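Local coordinates for protein extracellular endo-alpha-(1->5)-L-arabinanase 1 (Bacillus subtilis, PDB 1UV4) that cuts internal alpha-1,5-L-arabinofuranosyl linkages in linear arabinan and sugar beet arabinan, as a secreted, calcium-binding glycosidase of family 43, at residues D244-G255 with V265-D273; Y65-P76 with Y89-A100. All coordinates share one frame; numbering follows the deposited sequence.

Contacts 1 and 2 are built on hairpins in two different blades of the propeller. Each joins an outermost strand of a four-stranded antiparallel blade to its neighbour (250-259 with 263-270, 74-81 with 84-91), and each mixes buried and exposed residues, with one end near the calcium ion. In contact 1 the partners are two strands of a hairpin, held by paired backbone bonds and finished toward solvent by polar side chains and charges. Contact 2 adds the loops that precede and follow its strands, so apolar and aromatic packing and a bridging water matter more. Their centres lie about 24 Å apart and the contacts do not touch each other.

Contact 1: residues D244-G255 with V265-D273; sequences DSGNDQWKGPGG and VRHAYDAND. With EDO (1,2-ethanediol), chain E.
G254 and H267 form an antiparallel hydrogen-bonded pair at the buried end of the hairpin of strands 250-259 and 263-270, in one blade of the five-bladed propeller. The packing is close here. H267 N donates to G254 O at 2.9 Å, and the same oxygen lies over the centre of the H267 ring, 3.3 Å above its plane. Chi1 of 64° sets CG between the backbone N and the carbonyl carbon, folding the imidazole over the glycine.

A beta bulge then shifts the register by one before K251 pairs with Y269, whose ring edge meets K251 O in plane (CD1 to O, 3.3 Å). On the other face of the sheet, W250 CZ3 presses on D270 CB at 3.4 Å.

Toward solvent, polar contacts take over. Q249 NE2 donates to D270 OD1 at 3.0 Å from 37° above the carboxylate plane, while N272 N reaches that oxygen from the opposite face in an Asx turn. Nearby, a 1,2-ethanediol, probably from the crystallisation liquor, links D244 to R266: its O1 is 2.6 Å from D244 OD2 and accepts from R266 NE and NH2. D244 and R266 interact through charge alone; R266 NH1 bonds N282 OD1, and D244 OD2 bonds Y293 OH.

H267 ND1 bonds D14 N and NE2 bonds T212 OG1; with G254 O over the ring, these fix the imidazole's rotation beside D14, the probable proton acceptor.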
loop_
_atom_site.group_PDB
_atom_site.type_symbol
_atom_site.label_atom_id
_atom_site.label_comp_id
_atom_site.label_asym_id
_atom_site.label_seq_id
_atom_site.Cartn_x
_atom_site.Cartn_y
_atom_site.Cartn_z
ATOM N N ASP A 244 4.503 14.496 5.130
ATOM C CA ASP A 244 3.142 15.018 5.266
ATOM C C ASP A 244 2.610 14.579 6.600
ATOM O O ASP A 244 2.587 13.388 6.901
ATOM C CB ASP A 244 2.328 14.397 4.140
ATOM C CG ASP A 244 0.934 14.992 3.941
ATOM O OD1 ASP A 244 0.390 15.708 4.805
ATOM O OD2 ASP A 244 0.309 14.776 2.868
ATOM N N SER A 245 2.187 15.546 7.394
ATOM C CA SER A 245 1.540 15.293 8.671
ATOM C C SER A 245 0.126 15.879 8.708
ATOM O O SER A 245 -0.456 16.008 9.769
ATOM C CB SER A 245 2.408 15.814 9.827
ATOM O OG SER A 245 2.650 17.175 9.684
ATOM N N GLY A 246 -0.424 16.235 7.540
ATOM C CA GLY A 246 -1.765 16.756 7.471
ATOM C C GLY A 246 -1.781 18.258 7.599
ATOM O O GLY A 246 -0.769 18.931 7.671
ATOM N N ASN A 247 -2.987 18.799 7.650
ATOM C CA ASN A 247 -3.155 20.229 7.799
ATOM C C ASN A 247 -4.494 20.513 8.494
ATOM O O ASN A 247 -5.017 19.611 9.133
ATOM C CB ASN A 247 -2.930 20.954 6.459
ATOM C CG ASN A 247 -3.897 20.568 5.376
ATOM O OD1 ASN A 247 -5.075 20.088 5.731
ATOM N ND2 ASN A 247 -3.604 20.771 4.148
ATOM N N ASP A 248 -5.058 21.712 8.346
ATOM C CA ASP A 248 -6.240 22.112 9.116
ATOM C C ASP A 248 -7.433 21.224 8.771
ATOM O O ASP A 248 -8.253 20.899 9.626
ATOM C CB ASP A 248 -6.678 23.576 8.830
ATOM C CG ASP A 248 -5.602 24.638 9.141
ATOM O OD1 ASP A 248 -4.400 24.330 8.973
ATOM O OD2 ASP A 248 -5.908 25.788 9.496
ATOM N N GLN A 249 -7.594 20.954 7.492
ATOM C CA GLN A 249 -8.729 20.178 6.995
ATOM C C GLN A 249 -8.469 18.673 6.918
ATOM O O GLN A 249 -9.363 17.854 7.205
ATOM C CB GLN A 249 -9.123 20.637 5.604
ATOM C CG GLN A 249 -10.274 19.824 4.997
ATOM C CD GLN A 249 -10.813 20.375 3.682
ATOM O OE1 GLN A 249 -10.355 21.408 3.176
ATOM N NE2 GLN A 249 -11.780 19.695 3.128
ATOM N N TRP A 250 -7.273 18.287 6.506
ATOM C CA TRP A 250 -6.947 16.901 6.154
ATOM C C TRP A 250 -6.086 16.279 7.247
ATOM O O TRP A 250 -4.960 16.672 7.469
ATOM C CB TRP A 250 -6.233 16.871 4.820
ATOM C CG TRP A 250 -7.147 17.293 3.730
ATOM C CD1 TRP A 250 -7.050 18.425 3.009
ATOM C CD2 TRP A 250 -8.287 16.589 3.223
ATOM N NE1 TRP A 250 -8.077 18.508 2.101
ATOM C CE2 TRP A 250 -8.854 17.389 2.218
ATOM C CE3 TRP A 250 -8.921 15.368 3.541
ATOM C CZ2 TRP A 250 -9.992 17.013 1.512
ATOM C CZ3 TRP A 250 -10.046 15.005 2.832
ATOM C CH2 TRP A 250 -10.570 15.818 1.842
ATOM N N LYS A 251 -6.637 15.288 7.942
ATOM C CA LYS A 251 -5.992 14.676 9.077
ATOM C C LYS A 251 -5.479 13.276 8.727
ATOM O O LYS A 251 -6.037 12.565 7.878
ATOM C CB LYS A 251 -6.970 14.610 10.260
ATOM C CG LYS A 251 -7.637 15.951 10.578
ATOM C CD LYS A 251 -6.619 16.986 10.943
ATOM C CE LYS A 251 -7.224 18.225 11.568
ATOM N NZ LYS A 251 -6.203 19.368 11.722
ATOM N N GLY A 252 -4.439 12.847 9.420
ATOM C CA GLY A 252 -3.966 11.480 9.341
ATOM C C GLY A 252 -3.659 10.950 7.958
ATOM O O GLY A 252 -4.085 9.831 7.601
ATOM N N PRO A 253 -2.879 11.686 7.167
ATOM C CA PRO A 253 -2.521 11.177 5.831
ATOM C C PRO A 253 -1.745 9.877 5.908
ATOM O O PRO A 253 -0.939 9.660 6.785
ATOM C CB PRO A 253 -1.631 12.253 5.241
ATOM C CG PRO A 253 -1.067 12.925 6.449
ATOM C CD PRO A 253 -2.187 12.952 7.454
ATOM N N GLY A 254 -2.036 8.988 4.971
ATOM C CA GLY A 254 -1.385 7.695 4.930
ATOM C C GLY A 254 -1.882 6.822 3.824
ATOM O O GLY A 254 -2.613 7.279 2.930
ATOM N N GLY A 255 -1.483 5.560 3.851
ATOM C CA GLY A 255 -1.876 4.657 2.798
ATOM C C GLY A 255 -1.345 5.078 1.458
ATOM O O GLY A 255 -1.941 4.799 0.414
ATOM N N VAL A 265 -0.461 9.220 -4.433
ATOM C CA VAL A 265 -1.827 9.119 -3.962
ATOM C C VAL A 265 -1.780 8.742 -2.493
ATOM O O VAL A 265 -0.863 8.056 -2.036
ATOM C CB VAL A 265 -2.691 8.089 -4.796
ATOM C CG1 VAL A 265 -2.664 8.479 -6.289
ATOM C CG2 VAL A 265 -2.225 6.656 -4.616
ATOM N N ARG A 266 -2.789 9.158 -1.768
ATOM C CA ARG A 266 -2.891 8.764 -0.344
ATOM C C ARG A 266 -4.315 9.000 0.096
ATOM O O ARG A 266 -5.099 9.613 -0.650
ATOM C CB ARG A 266 -1.947 9.605 0.527
ATOM C CG ARG A 266 -2.352 11.006 0.780
ATOM C CD ARG A 266 -1.543 11.924 0.069
ATOM N NE ARG A 266 -1.781 13.356 0.320
ATOM C CZ ARG A 266 -1.684 14.260 -0.631
ATOM N NH1 ARG A 266 -1.380 13.890 -1.861
ATOM N NH2 ARG A 266 -1.840 15.534 -0.345
ATOM N N HIS A 267 -4.677 8.499 1.267
ATOM C CA HIS A 267 -5.934 8.903 1.891
ATOM C C HIS A 267 -5.649 9.948 2.950
ATOM O O HIS A 267 -4.533 10.050 3.447
ATOM C CB HIS A 267 -6.716 7.713 2.461
ATOM C CG HIS A 267 -6.025 6.976 3.580
ATOM N ND1 HIS A 267 -5.603 5.663 3.480
ATOM C CD2 HIS A 267 -5.692 7.380 4.836
ATOM C CE1 HIS A 267 -5.003 5.308 4.610
ATOM N NE2 HIS A 267 -5.032 6.338 5.437
ATOM N N ALA A 268 -6.658 10.741 3.310
ATOM C CA ALA A 268 -6.584 11.606 4.493
ATOM C C ALA A 268 -8.020 11.867 4.917
ATOM O O ALA A 268 -8.948 11.769 4.083
ATOM C CB ALA A 268 -5.851 12.882 4.205
ATOM N N TYR A 269 -8.221 12.149 6.196
ATOM C CA TYR A 269 -9.547 12.212 6.794
ATOM C C TYR A 269 -10.058 13.646 6.842
ATOM O O TYR A 269 -9.438 14.542 7.398
ATOM C CB TYR A 269 -9.485 11.598 8.165
ATOM C CG TYR A 269 -9.077 10.153 8.179
ATOM C CD1 TYR A 269 -7.720 9.776 8.196
ATOM C CD2 TYR A 269 -9.998 9.150 8.086
ATOM C CE1 TYR A 269 -7.342 8.437 8.231
ATOM C CE2 TYR A 269 -9.631 7.827 8.108
ATOM C CZ TYR A 269 -8.298 7.481 8.168
ATOM O OH TYR A 269 -7.952 6.118 8.226
ATOM N N ASP A 270 -11.239 13.855 6.258
ATOM C CA ASP A 270 -11.786 15.203 6.007
ATOM C C ASP A 270 -12.492 15.798 7.254
ATOM O O ASP A 270 -13.600 15.393 7.633
ATOM C CB ASP A 270 -12.776 15.124 4.842
ATOM C CG ASP A 270 -13.117 16.479 4.236
ATOM O OD1 ASP A 270 -12.814 17.504 4.814
ATOM O OD2 ASP A 270 -13.741 16.560 3.161
ATOM N N ALA A 271 -11.853 16.769 7.880
ATOM C CA ALA A 271 -12.451 17.450 9.023
ATOM C C ALA A 271 -13.693 18.265 8.652
ATOM O O ALA A 271 -14.440 18.688 9.516
ATOM C CB ALA A 271 -11.437 18.362 9.731
ATOM N N ASN A 272 -13.886 18.509 7.356
ATOM C CA ASN A 272 -15.096 19.159 6.862
ATOM C C ASN A 272 -16.156 18.197 6.308
ATOM O O ASN A 272 -17.182 18.636 5.782
ATOM C CB ASN A 272 -14.701 20.181 5.774
ATOM C CG ASN A 272 -15.825 21.154 5.438
ATOM O OD1 ASN A 272 -16.467 21.783 6.422
ATOM N ND2 ASN A 272 -16.130 21.306 4.205
ATOM N N ASP A 273 -15.908 16.891 6.393
ATOM C CA ASP A 273 -16.871 15.899 5.952
ATOM C C ASP A 273 -16.790 14.611 6.763
ATOM O O ASP A 273 -16.396 13.551 6.288
ATOM C CB ASP A 273 -16.723 15.642 4.462
ATOM C CG ASP A 273 -17.732 14.653 3.938
ATOM O OD1 ASP A 273 -18.836 14.518 4.533
ATOM O OD2 ASP A 273 -17.494 14.037 2.899
HETATM C C1 EDO E . -2.945 15.935 3.640
HETATM O O1 EDO E . -2.238 15.245 2.618
HETATM C C2 EDO E . -2.678 17.418 3.567
HETATM O O2 EDO E . -1.459 17.728 4.219
#

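Contact 2: residues Y65-P76 with Y89-A100; sequences YVPNYGQNQWAP and YSVSSFGSNTSA
W74 and S90 pair across the beta hairpin of strands 74-81 and 84-91 in a propeller blade; the loop entering the first strand and the one leaving the second extend the contact beyond one end of this pair. Aromatic packing centres on W74. S92 CB sits over one face of its indole, 3.8 Å from the six-membered ring centroid, in a CH-pi contact. The F94 ring lies nearly parallel to the indole, the planes 10° apart, but slid so far that they barely overlap; W74 CZ2 meets F94 CD1 at 3.5 Å. F94 belongs to the type II turn S93-S96 with G95, which probably binds substrate, as in related enzymes.

Apolar contacts join two valines, V66 CB lying 4.0 Å from V91 CG1. Anti to the backbone N (chi1 -172°), V66 CG1 packs on the backbone of S92 and T98, while CG2 meets A100 CB at 4.0 Å. V91 CG1 touches Y69 CB at 3.6 Å.

Backbone bonds and a water tie the loops together. G70 N donates to S92 O at 2.8 Å, and one water accepts from Q73 NE2 and S92 N and lies 2.8 Å from N72 O.

S90 OG bonds D133 N, tying the hairpin to a residue inferred to tune and orient the proton donor. W74 O is gripped twice, by S90 N in its carbonyl plane and by S90 OG, 2.9 Å away and 53° above that plane.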
loop_
_atom_site.group_PDB
_atom_site.type_symbol
_atom_site.label_atom_id
_atom_site.label_comp_id
_atom_site.label_asym_id
_atom_site.label_seq_id
_atom_site.Cartn_x
_atom_site.Cartn_y
_atom_site.Cartn_z
ATOM N N TYR A 65 -6.134 -20.074 5.651
ATOM C CA TYR A 65 -5.034 -19.284 6.235
ATOM C C TYR A 65 -5.514 -18.240 7.229
ATOM O O TYR A 65 -4.816 -17.919 8.209
ATOM C CB TYR A 65 -4.174 -18.641 5.134
ATOM C CG TYR A 65 -3.534 -19.656 4.255
ATOM C CD1 TYR A 65 -2.570 -20.508 4.737
ATOM C CD2 TYR A 65 -3.967 -19.837 2.944
ATOM C CE1 TYR A 65 -2.007 -21.478 3.942
ATOM C CE2 TYR A 65 -3.406 -20.786 2.137
ATOM C CZ TYR A 65 -2.449 -21.625 2.656
ATOM O OH TYR A 65 -1.893 -22.540 1.846
ATOM N N VAL A 66 -6.705 -17.710 7.014
ATOM C CA VAL A 66 -7.305 -16.682 7.847
ATOM C C VAL A 66 -8.735 -17.093 8.177
ATOM O O VAL A 66 -9.700 -16.553 7.620
ATOM C CB VAL A 66 -7.289 -15.313 7.127
ATOM C CG1 VAL A 66 -7.738 -14.154 8.043
ATOM C CG2 VAL A 66 -5.919 -15.014 6.530
ATOM N N PRO A 67 -8.878 -18.061 9.050
ATOM C CA PRO A 67 -10.203 -18.618 9.319
ATOM C C PRO A 67 -11.327 -17.625 9.578
ATOM O O PRO A 67 -12.448 -17.906 9.164
ATOM C CB PRO A 67 -9.974 -19.484 10.548
ATOM C CG PRO A 67 -8.514 -19.633 10.711
ATOM C CD PRO A 67 -7.811 -18.808 9.720
ATOM N N ASN A 68 -11.112 -16.524 10.265
ATOM C CA ASN A 68 -12.326 -15.700 10.485
ATOM C C ASN A 68 -12.085 -14.332 9.915
ATOM O O ASN A 68 -12.246 -13.277 10.551
ATOM C CB ASN A 68 -12.801 -15.751 11.932
ATOM C CG ASN A 68 -13.506 -17.063 12.241
ATOM O OD1 ASN A 68 -12.866 -18.035 12.660
ATOM N ND2 ASN A 68 -14.837 -17.119 11.995
ATOM N N TYR A 69 -11.670 -14.371 8.650
ATOM C CA TYR A 69 -11.353 -13.147 7.934
ATOM C C TYR A 69 -12.574 -12.251 7.898
ATOM O O TYR A 69 -13.730 -12.719 7.787
ATOM C CB TYR A 69 -10.810 -13.411 6.517
ATOM C CG TYR A 69 -11.707 -14.112 5.538
ATOM C CD1 TYR A 69 -12.638 -13.410 4.786
ATOM C CD2 TYR A 69 -11.645 -15.478 5.385
ATOM C CE1 TYR A 69 -13.471 -14.054 3.912
ATOM C CE2 TYR A 69 -12.434 -16.144 4.484
ATOM C CZ TYR A 69 -13.356 -15.430 3.741
ATOM O OH TYR A 69 -14.142 -16.142 2.885
ATOM N N GLY A 70 -12.298 -10.951 7.982
ATOM C CA GLY A 70 -13.318 -9.956 7.747
ATOM C C GLY A 70 -13.764 -9.962 6.303
ATOM O O GLY A 70 -12.995 -10.243 5.406
ATOM N N GLN A 71 -14.993 -9.533 6.092
ATOM C CA GLN A 71 -15.584 -9.731 4.757
ATOM C C GLN A 71 -14.927 -8.815 3.730
ATOM O O GLN A 71 -14.863 -9.178 2.572
ATOM C CB GLN A 71 -17.061 -9.547 4.756
ATOM C CG GLN A 71 -17.542 -8.167 5.102
ATOM C CD GLN A 71 -19.056 -8.077 5.092
ATOM O OE1 GLN A 71 -19.737 -8.973 4.560
ATOM N NE2 GLN A 71 -19.587 -7.059 5.728
ATOM N N ASN A 72 -14.420 -7.651 4.148
ATOM C CA ASN A 72 -13.762 -6.742 3.231
ATOM C C ASN A 72 -12.299 -7.101 3.143
ATOM O O ASN A 72 -11.634 -7.433 4.141
ATOM C CB ASN A 72 -13.961 -5.253 3.639
ATOM C CG ASN A 72 -13.258 -4.833 4.959
ATOM O OD1 ASN A 72 -12.798 -3.677 5.078
ATOM N ND2 ASN A 72 -13.269 -5.709 5.962
ATOM N N GLN A 73 -11.747 -7.051 1.930
ATOM C CA GLN A 73 -10.298 -7.230 1.768
ATOM C C GLN A 73 -9.599 -5.856 1.752
ATOM O O GLN A 73 -10.238 -4.833 1.583
ATOM C CB GLN A 73 -9.928 -8.038 0.525
ATOM C CG GLN A 73 -10.179 -9.556 0.737
ATOM C CD GLN A 73 -11.631 -9.876 0.954
ATOM O OE1 GLN A 73 -12.496 -9.668 0.102
ATOM N NE2 GLN A 73 -11.938 -10.391 2.133
ATOM N N TRP A 74 -8.294 -5.845 2.040
ATOM C CA TRP A 74 -7.629 -4.587 2.378
ATOM C C TRP A 74 -6.432 -4.256 1.509
ATOM O O TRP A 74 -5.679 -5.124 1.073
ATOM C CB TRP A 74 -7.082 -4.547 3.836
ATOM C CG TRP A 74 -7.974 -4.987 4.936
ATOM C CD1 TRP A 74 -9.321 -5.238 4.899
ATOM C CD2 TRP A 74 -7.551 -5.306 6.245
ATOM N NE1 TRP A 74 -9.764 -5.668 6.133
ATOM C CE2 TRP A 74 -8.690 -5.724 6.971
ATOM C CE3 TRP A 74 -6.314 -5.281 6.896
ATOM C CZ2 TRP A 74 -8.627 -6.090 8.312
ATOM C CZ3 TRP A 74 -6.285 -5.649 8.252
ATOM C CH2 TRP A 74 -7.415 -6.044 8.911
ATOM N N ALA A 75 -6.237 -2.965 1.298
ATOM C CA ALA A 75 -4.954 -2.421 0.859
ATOM C C ALA A 75 -4.422 -3.052 -0.429
ATOM O O ALA A 75 -3.367 -3.636 -0.485
ATOM C CB ALA A 75 -3.960 -2.490 2.009
ATOM N N PRO A 76 -5.224 -2.923 -1.486
ATOM C CA PRO A 76 -4.820 -3.444 -2.790
ATOM C C PRO A 76 -3.611 -2.711 -3.345
ATOM O O PRO A 76 -3.334 -1.563 -3.022
ATOM C CB PRO A 76 -6.069 -3.242 -3.618
ATOM C CG PRO A 76 -6.643 -2.050 -3.075
ATOM C CD PRO A 76 -6.496 -2.191 -1.541
ATOM N N TYR A 89 -3.376 -8.116 -2.609
ATOM C CA TYR A 89 -4.394 -7.615 -1.680
ATOM C C TYR A 89 -4.245 -8.375 -0.356
ATOM O O TYR A 89 -3.595 -9.416 -0.307
ATOM C CB TYR A 89 -5.802 -7.766 -2.289
ATOM C CG TYR A 89 -6.118 -9.201 -2.541
ATOM C CD1 TYR A 89 -5.747 -9.821 -3.726
ATOM C CD2 TYR A 89 -6.714 -9.979 -1.567
ATOM C CE1 TYR A 89 -5.972 -11.155 -3.927
ATOM C CE2 TYR A 89 -6.941 -11.274 -1.745
ATOM C CZ TYR A 89 -6.574 -11.899 -2.932
ATOM O OH TYR A 89 -6.819 -13.257 -3.121
ATOM N N SER A 90 -4.951 -7.910 0.675
ATOM C CA SER A 90 -4.795 -8.446 2.026
ATOM C C SER A 90 -6.098 -9.081 2.500
ATOM O O SER A 90 -7.194 -8.524 2.305
ATOM C CB SER A 90 -4.435 -7.348 3.057
ATOM O OG SER A 90 -3.518 -6.425 2.536
ATOM N N VAL A 91 -5.986 -10.262 3.123
ATOM C CA VAL A 91 -7.095 -10.927 3.773
ATOM C C VAL A 91 -6.765 -10.973 5.275
ATOM O O VAL A 91 -5.749 -11.509 5.635
ATOM C CB VAL A 91 -7.204 -12.380 3.244
ATOM C CG1 VAL A 91 -8.310 -13.109 3.945
ATOM C CG2 VAL A 91 -7.355 -12.394 1.735
ATOM N N SER A 92 -7.604 -10.405 6.125
ATOM C CA SER A 92 -7.232 -10.327 7.540
ATOM C C SER A 92 -8.457 -10.037 8.364
ATOM O O SER A 92 -9.588 -10.086 7.883
ATOM C CB SER A 92 -6.175 -9.218 7.657
ATOM O OG SER A 92 -5.627 -9.127 8.958
ATOM N N SER A 93 -8.251 -9.833 9.673
ATOM C CA SER A 93 -9.292 -9.336 10.581
ATOM C C SER A 93 -8.679 -8.249 11.463
ATOM O O SER A 93 -7.492 -8.272 11.747
ATOM C CB SER A 93 -9.893 -10.451 11.431
ATOM O OG SER A 93 -8.943 -11.069 12.235
ATOM N N PHE A 94 -9.482 -7.254 11.764
ATOM C CA PHE A 94 -8.998 -6.061 12.455
ATOM C C PHE A 94 -8.152 -6.376 13.694
ATOM O O PHE A 94 -8.633 -7.050 14.627
ATOM C CB PHE A 94 -10.164 -5.180 12.859
ATOM C CG PHE A 94 -11.051 -4.725 11.695
ATOM C CD1 PHE A 94 -10.519 -4.148 10.552
ATOM C CD2 PHE A 94 -12.437 -4.878 11.775
ATOM C CE1 PHE A 94 -11.334 -3.751 9.513
ATOM C CE2 PHE A 94 -13.259 -4.484 10.712
ATOM C CZ PHE A 94 -12.693 -3.925 9.589
ATOM N N GLY A 95 -6.917 -5.867 13.689
ATOM C CA GLY A 95 -6.024 -6.020 14.833
ATOM C C GLY A 95 -5.163 -7.274 14.832
ATOM O O GLY A 95 -4.284 -7.396 15.654
ATOM N N SER A 96 -5.422 -8.227 13.957
ATOM C CA SER A 96 -4.804 -9.538 14.043
ATOM C C SER A 96 -3.570 -9.646 13.161
ATOM O O SER A 96 -3.540 -9.117 12.041
ATOM C CB SER A 96 -5.815 -10.587 13.584
ATOM O OG SER A 96 -5.269 -11.907 13.699
ATOM N N ASN A 97 -2.564 -10.410 13.574
ATOM C CA ASN A 97 -1.531 -10.764 12.582
ATOM C C ASN A 97 -1.659 -12.153 12.004
ATOM O O ASN A 97 -0.707 -12.661 11.395
ATOM C CB ASN A 97 -0.091 -10.496 13.057
ATOM C CG ASN A 97 0.405 -11.489 14.050
ATOM O OD1 ASN A 97 -0.366 -12.133 14.783
ATOM N ND2 ASN A 97 1.734 -11.621 14.109
ATOM N N THR A 98 -2.859 -12.726 12.106
ATOM C CA THR A 98 -3.200 -13.870 11.289
ATOM C C THR A 98 -3.858 -13.338 10.012
ATOM O O THR A 98 -5.017 -12.941 10.010
ATOM C CB THR A 98 -4.098 -14.800 12.051
ATOM O OG1 THR A 98 -3.413 -15.256 13.225
ATOM C CG2 THR A 98 -4.368 -16.056 11.236
ATOM N N SER A 99 -3.067 -13.341 8.944
ATOM C CA SER A 99 -3.368 -12.622 7.715
ATOM C C SER A 99 -2.724 -13.273 6.517
ATOM O O SER A 99 -1.828 -14.085 6.642
ATOM C CB SER A 99 -2.858 -11.173 7.792
ATOM O OG SER A 99 -3.297 -10.480 8.928
ATOM N N ALA A 100 -3.197 -12.917 5.323
ATOM C CA ALA A 100 -2.563 -13.422 4.106
ATOM C C ALA A 100 -2.618 -12.388 3.019
ATOM O O ALA A 100 -3.543 -11.590 2.950
ATOM C CB ALA A 100 -3.241 -14.680 3.618
HETATM O O HOH W 1 -10.285 -9.853 4.679
#